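PDB 4R25: nitrogen regulatory PII-like protein from Bacillus subtilis subsp. subtilis, which is required for full induction of the nrgAB operon when ammonium is limiting, as a regulator of the PII family. Local coordinates for residues I98-N103 / G107-E112; A13-L18 / L30-V35. All blocks are in the same frame, centred on the assembly; numbering follows the deposited sequence.

Contact 1. Residues I98-N103 / G107-E112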
loop_
_atom_site.group_PDB
_atom_site.type_symbol
_atom_site.label_atom_id
_atom_site.label_comp_id
_atom_site.label_asym_id
_atom_site.label_seq_id
_atom_site.Cartn_x
_atom_site.Cartn_y
_atom_site.Cartn_z
ATOM N N ILE A 98 -11.920 0.441 3.974
ATOM C CA ILE A 98 -11.472 1.828 3.943
ATOM C C ILE A 98 -12.347 2.694 4.841
ATOM O O ILE A 98 -13.562 2.718 4.690
ATOM C CB ILE A 98 -11.544 2.412 2.537
ATOM C CG1 ILE A 98 -10.599 1.677 1.591
ATOM C CG2 ILE A 98 -11.195 3.888 2.564
ATOM C CD1 ILE A 98 -10.605 2.244 0.198
ATOM N N SER A 99 -11.729 3.423 5.761
ATOM C CA SER A 99 -12.482 4.305 6.648
ATOM C C SER A 99 -13.152 5.452 5.900
ATOM O O SER A 99 -14.208 5.920 6.307
ATOM C CB SER A 99 -11.589 4.867 7.759
ATOM O OG SER A 99 -11.312 3.883 8.739
ATOM N N ASN A 100 -12.536 5.910 4.814
ATOM C CA ASN A 100 -13.067 7.051 4.073
ATOM C C ASN A 100 -12.319 7.331 2.772
ATOM O O ASN A 100 -11.168 6.938 2.606
ATOM C CB ASN A 100 -13.084 8.304 4.967
ATOM C CG ASN A 100 -13.884 9.462 4.363
ATOM O OD1 ASN A 100 -14.566 9.316 3.348
ATOM N ND2 ASN A 100 -13.805 10.620 5.000
ATOM N N THR A 101 -12.998 8.000 1.850
ATOM C CA THR A 101 -12.402 8.448 0.605
ATOM C C THR A 101 -12.785 9.899 0.362
ATOM O O THR A 101 -13.873 10.334 0.714
ATOM C CB THR A 101 -12.892 7.621 -0.585
ATOM O OG1 THR A 101 -12.696 6.233 -0.309
ATOM C CG2 THR A 101 -12.135 8.004 -1.857
ATOM N N ILE A 102 -11.878 10.642 -0.245
ATOM C CA ILE A 102 -12.107 12.046 -0.496
ATOM C C ILE A 102 -11.658 12.356 -1.901
ATOM O O ILE A 102 -10.506 12.129 -2.256
ATOM C CB ILE A 102 -11.333 12.925 0.489
ATOM C CG1 ILE A 102 -11.860 12.706 1.904
ATOM C CG2 ILE A 102 -11.430 14.389 0.100
ATOM C CD1 ILE A 102 -11.100 13.461 2.959
ATOM N N ASN A 103 -12.590 12.849 -2.708
ATOM C CA ASN A 103 -12.255 13.330 -4.028
ATOM C C ASN A 103 -11.707 14.732 -3.896
ATOM O O ASN A 103 -12.370 15.618 -3.366
ATOM C CB ASN A 103 -13.478 13.341 -4.932
ATOM C CG ASN A 103 -13.119 13.581 -6.371
ATOM O OD1 ASN A 103 -12.397 14.526 -6.699
ATOM N ND2 ASN A 103 -13.584 12.699 -7.242
ATOM N N GLY A 107 -14.422 17.538 -3.588
ATOM C CA GLY A 107 -14.491 17.679 -2.145
ATOM C C GLY A 107 -15.483 16.742 -1.485
ATOM O O GLY A 107 -15.802 16.898 -0.307
ATOM N N GLU A 108 -15.972 15.763 -2.238
ATOM C CA GLU A 108 -16.946 14.814 -1.704
ATOM C C GLU A 108 -16.278 13.704 -0.915
ATOM O O GLU A 108 -15.146 13.319 -1.204
ATOM C CB GLU A 108 -17.755 14.178 -2.829
ATOM C CG GLU A 108 -18.370 15.159 -3.789
ATOM C CD GLU A 108 -19.098 14.459 -4.904
ATOM O OE1 GLU A 108 -18.438 14.090 -5.899
ATOM O OE2 GLU A 108 -20.327 14.265 -4.774
ATOM N N GLU A 109 -17.010 13.173 0.059
ATOM C CA GLU A 109 -16.522 12.090 0.899
ATOM C C GLU A 109 -17.461 10.879 0.837
ATOM O O GLU A 109 -18.648 11.017 0.526
ATOM C CB GLU A 109 -16.347 12.585 2.337
ATOM C CG GLU A 109 -15.505 13.857 2.431
ATOM C CD GLU A 109 -15.017 14.161 3.841
ATOM O OE1 GLU A 109 -15.478 13.493 4.796
ATOM O OE2 GLU A 109 -14.164 15.067 3.989
ATOM N N GLY A 110 -16.923 9.696 1.123
ATOM C CA GLY A 110 -17.694 8.466 1.041
ATOM C C GLY A 110 -17.808 7.954 -0.384
ATOM O O GLY A 110 -17.113 8.442 -1.278
ATOM N N PRO A 111 -18.685 6.961 -0.605
ATOM C CA PRO A 111 -18.860 6.320 -1.918
ATOM C C PRO A 111 -19.239 7.272 -3.057
ATOM O O PRO A 111 -19.347 6.830 -4.198
ATOM C CB PRO A 111 -19.972 5.290 -1.672
ATOM C CG PRO A 111 -20.549 5.618 -0.329
ATOM C CD PRO A 111 -19.470 6.291 0.445
ATOM N N GLU A 112 -19.421 8.551 -2.757
ATOM C CA GLU A 112 -19.679 9.544 -3.797
ATOM C C GLU A 112 -18.400 10.221 -4.282
ATOM O O GLU A 112 -18.392 10.892 -5.319
ATOM C CB GLU A 112 -20.694 10.580 -3.310
ATOM C CG GLU A 112 -22.085 9.998 -3.126
ATOM C CD GLU A 112 -22.504 9.132 -4.308
ATOM O OE1 GLU A 112 -22.314 9.569 -5.466
ATOM O OE2 GLU A 112 -23.012 8.009 -4.083
#
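Gly-107 donates its backbone N to Asn-103 O at 2.8 Å as the chain comes back from the three-residue turn. Its left-handed backbone (phi 91°) brings the carbonyl oxygen of the preceding residue where a CB would sit, which explains the glycine. Glu-108 then offers its O to Asn-103 N at 3.0 Å. Two residues thus share the one partner Asn-103, with glycine at the left-handed first position: a G1 beta bulge at the turn of a hairpin. The carboxylate of Glu-108 turns back to Thr-106, while the amide of Asn-103 bonds Ala-113.

Beyond the bulge Glu-109 faces Ile-102 as a non-hydrogen-bonded antiparallel pair, their CA atoms 4.6 Å apart. This hairpin carries the C-terminal end of the PII chain, and its strand 100-103 also pairs with a strand of the second subunit, extending the sheet across the trimer interface. Glutamate suits this exposed place because its methylenes run alongside Ile-102, with Glu-109 CG 3.9 Å from Ile-102 CG1, while the carboxylate carries on past the isoleucine, Glu-109 OE2 3.6 Å from Ile-102 CD1, to reach polar partners. OE1 takes a weak bond from Asn-100 ND2, and OE2 makes a long ion pair with Lys-80 of the second subunit.

Gly-110 N makes a bifurcated hydrogen bond, to Thr-101 O (3.1 Å) and to Asn-100 OD1 (3.3 Å). Asn-100 reaches it with CG anti to the backbone N (chi1 -168°), and the amide lies 62° from the Glu-109 carboxylate plane. With an alanine in its place, Gly-110 N would probably be left to Thr-101 O alone of these two acceptors, and the Glu-109 carboxylate would lose its weak amide partner. Gly-110 has a positive phi, and any CB would strike the ring of Pro-111.

Contact 2. Residues A13-L18 / L30-V35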
loop_
_atom_site.group_PDB
_atom_site.type_symbol
_atom_site.label_atom_id
_atom_site.label_comp_id
_atom_site.label_asym_id
_atom_site.label_seq_id
_atom_site.Cartn_x
_atom_site.Cartn_y
_atom_site.Cartn_z
ATOM N N ALA A 13 1.784 -10.192 -17.096
ATOM C CA ALA A 13 0.966 -10.416 -18.290
ATOM C C ALA A 13 -0.546 -10.300 -18.031
ATOM O O ALA A 13 -0.988 -10.307 -16.884
ATOM C CB ALA A 13 1.295 -11.775 -18.891
ATOM N N ASN A 14 -1.326 -10.206 -19.108
ATOM C CA ASN A 14 -2.790 -10.261 -19.040
ATOM C C ASN A 14 -3.489 -8.990 -18.551
ATOM O O ASN A 14 -4.688 -9.006 -18.253
ATOM C CB ASN A 14 -3.237 -11.435 -18.172
ATOM C CG ASN A 14 -3.897 -12.543 -18.972
ATOM O OD1 ASN A 14 -4.642 -12.291 -19.922
ATOM N ND2 ASN A 14 -3.628 -13.787 -18.581
ATOM N N PHE A 15 -2.747 -7.893 -18.477
ATOM C CA PHE A 15 -3.269 -6.672 -17.884
ATOM C C PHE A 15 -4.437 -6.111 -18.716
ATOM O O PHE A 15 -5.440 -5.662 -18.161
ATOM C CB PHE A 15 -2.134 -5.649 -17.733
ATOM C CG PHE A 15 -2.445 -4.511 -16.796
ATOM C CD1 PHE A 15 -3.543 -4.558 -15.954
ATOM C CD2 PHE A 15 -1.647 -3.379 -16.780
ATOM C CE1 PHE A 15 -3.831 -3.503 -15.104
ATOM C CE2 PHE A 15 -1.931 -2.316 -15.934
ATOM C CZ PHE A 15 -3.021 -2.378 -15.096
ATOM N N GLU A 16 -4.317 -6.167 -20.040
ATOM C CA GLU A 16 -5.338 -5.613 -20.933
ATOM C C GLU A 16 -6.722 -6.260 -20.810
ATOM O O GLU A 16 -7.727 -5.562 -20.709
ATOM C CB GLU A 16 -4.874 -5.654 -22.386
ATOM C CG GLU A 16 -5.905 -5.103 -23.358
ATOM C CD GLU A 16 -6.250 -3.644 -23.086
ATOM O OE1 GLU A 16 -5.333 -2.863 -22.742
ATOM O OE2 GLU A 16 -7.444 -3.284 -23.206
ATOM N N LYS A 17 -6.782 -7.586 -20.819
ATOM C CA LYS A 17 -8.061 -8.268 -20.640
ATOM C C LYS A 17 -8.680 -7.866 -19.303
ATOM O O LYS A 17 -9.906 -7.799 -19.176
ATOM C CB LYS A 17 -7.896 -9.793 -20.728
ATOM C CG LYS A 17 -9.220 -10.583 -20.730
ATOM C CD LYS A 17 -9.011 -12.053 -21.142
ATOM C CE LYS A 17 -10.170 -12.971 -20.710
ATOM N NZ LYS A 17 -11.506 -12.545 -21.221
ATOM N N LEU A 18 -7.832 -7.590 -18.313
ATOM C CA LEU A 18 -8.302 -7.196 -16.991
ATOM C C LEU A 18 -9.008 -5.842 -17.054
ATOM O O LEU A 18 -10.113 -5.678 -16.535
ATOM C CB LEU A 18 -7.127 -7.124 -16.018
ATOM C CG LEU A 18 -7.216 -7.737 -14.619
ATOM C CD1 LEU A 18 -6.400 -6.895 -13.651
ATOM C CD2 LEU A 18 -8.646 -7.865 -14.118
ATOM N N LEU A 30 -8.106 2.859 -11.591
ATOM C CA LEU A 30 -7.296 2.007 -10.742
ATOM C C LEU A 30 -5.841 2.469 -10.797
ATOM O O LEU A 30 -5.458 3.225 -11.688
ATOM C CB LEU A 30 -7.435 0.549 -11.185
ATOM C CG LEU A 30 -7.038 0.242 -12.628
ATOM C CD1 LEU A 30 -5.534 0.122 -12.755
ATOM C CD2 LEU A 30 -7.723 -1.019 -13.144
ATOM N N THR A 31 -5.032 2.027 -9.839
ATOM C CA THR A 31 -3.606 2.341 -9.863
ATOM C C THR A 31 -2.784 1.065 -9.970
ATOM O O THR A 31 -3.223 -0.007 -9.566
ATOM C CB THR A 31 -3.173 3.112 -8.612
ATOM O OG1 THR A 31 -3.599 2.399 -7.448
ATOM C CG2 THR A 31 -3.795 4.509 -8.599
ATOM N N PHE A 32 -1.590 1.172 -10.527
ATOM C CA PHE A 32 -0.733 0.011 -10.607
ATOM C C PHE A 32 0.736 0.395 -10.544
ATOM O O PHE A 32 1.099 1.555 -10.724
ATOM C CB PHE A 32 -1.052 -0.839 -11.850
ATOM C CG PHE A 32 -0.806 -0.141 -13.149
ATOM C CD1 PHE A 32 0.382 -0.328 -13.837
ATOM C CD2 PHE A 32 -1.773 0.694 -13.700
ATOM C CE1 PHE A 32 0.610 0.317 -15.048
ATOM C CE2 PHE A 32 -1.550 1.342 -14.905
ATOM C CZ PHE A 32 -0.360 1.153 -15.582
ATOM N N SER A 33 1.574 -0.590 -10.256
ATOM C CA SER A 33 3.008 -0.368 -10.201
ATOM C C SER A 33 3.734 -1.697 -10.206
ATOM O O SER A 33 3.152 -2.736 -9.902
ATOM C CB SER A 33 3.388 0.426 -8.951
ATOM O OG SER A 33 3.031 -0.277 -7.778
ATOM N N ASN A 34 5.006 -1.660 -10.567
ATOM C CA ASN A 34 5.825 -2.851 -10.539
ATOM C C ASN A 34 6.542 -2.954 -9.204
ATOM O O ASN A 34 7.169 -1.998 -8.749
ATOM C CB ASN A 34 6.849 -2.827 -11.667
ATOM C CG ASN A 34 6.211 -2.914 -13.033
ATOM O OD1 ASN A 34 5.712 -3.969 -13.438
ATOM N ND2 ASN A 34 6.241 -1.810 -13.764
ATOM N N VAL A 35 6.427 -4.114 -8.576
ATOM C CA VAL A 35 7.161 -4.408 -7.363
ATOM C C VAL A 35 7.808 -5.771 -7.526
ATOM O O VAL A 35 7.721 -6.391 -8.582
ATOM C CB VAL A 35 6.238 -4.421 -6.135
ATOM C CG1 VAL A 35 5.630 -3.053 -5.924
ATOM C CG2 VAL A 35 5.142 -5.466 -6.307
#
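Phe-15, in the first turn of helix 15-25, drives the edge of its ring into the face of Phe-32 on strand 29-44. The stack is T-shaped, with planes 75° apart and centroids 4.8 Å apart. Two neighbouring ring atoms make the approach: Phe-15 CE2 stands over the centre of the Phe-32 ring, and Phe-15 CZ comes within 3.6 Å of Phe-32 CD2. A chi1 of -164° swings the Phe-15 ring away from the backbone N and out to the strand. Phe-32 takes the less common setting with CG between the backbone N and the carbonyl carbon: chi1 63° sets the ring over the strand, and chi2 turns a face to the incoming edge. Leu-30, two residues back and on the same side of the strand, adds its CD1 methyl at the Phe-15 edge, 4.2 Å from Phe-15 CZ.

The pair packs the first of the two helices of the ferredoxin-like PII fold against its sheet, where Phe-15 also touches Ile-63. Phe-32 meets His-36 of the second subunit as well. No hydrogen bond joins the segments; aromatic carbons suit a contact that rests on dispersion and on the attraction of weakly positive ring hydrogens for a pi face.

Contact 2 closes before contact 1 opens along the chain, and their centres lie 24 Å apart with nearest atoms about 10 Å apart, so the two never touch. Contact 2 sits about 9 Å from the centre of the chain, joining helix 15-25 to strand 29-44, which is outermost within the chain's own four-stranded antiparallel sheet. Contact 1, about 21 Å from that centre, folds the C-terminal segment back on strand 100-103, just after strand 92-97, the other outermost strand of that sheet. Both meet the second subunit, and in both the strand segment enters an antiparallel ladder with it. Helix-on-sheet packing and C-terminal hairpin are therefore each tied into trimer assembly.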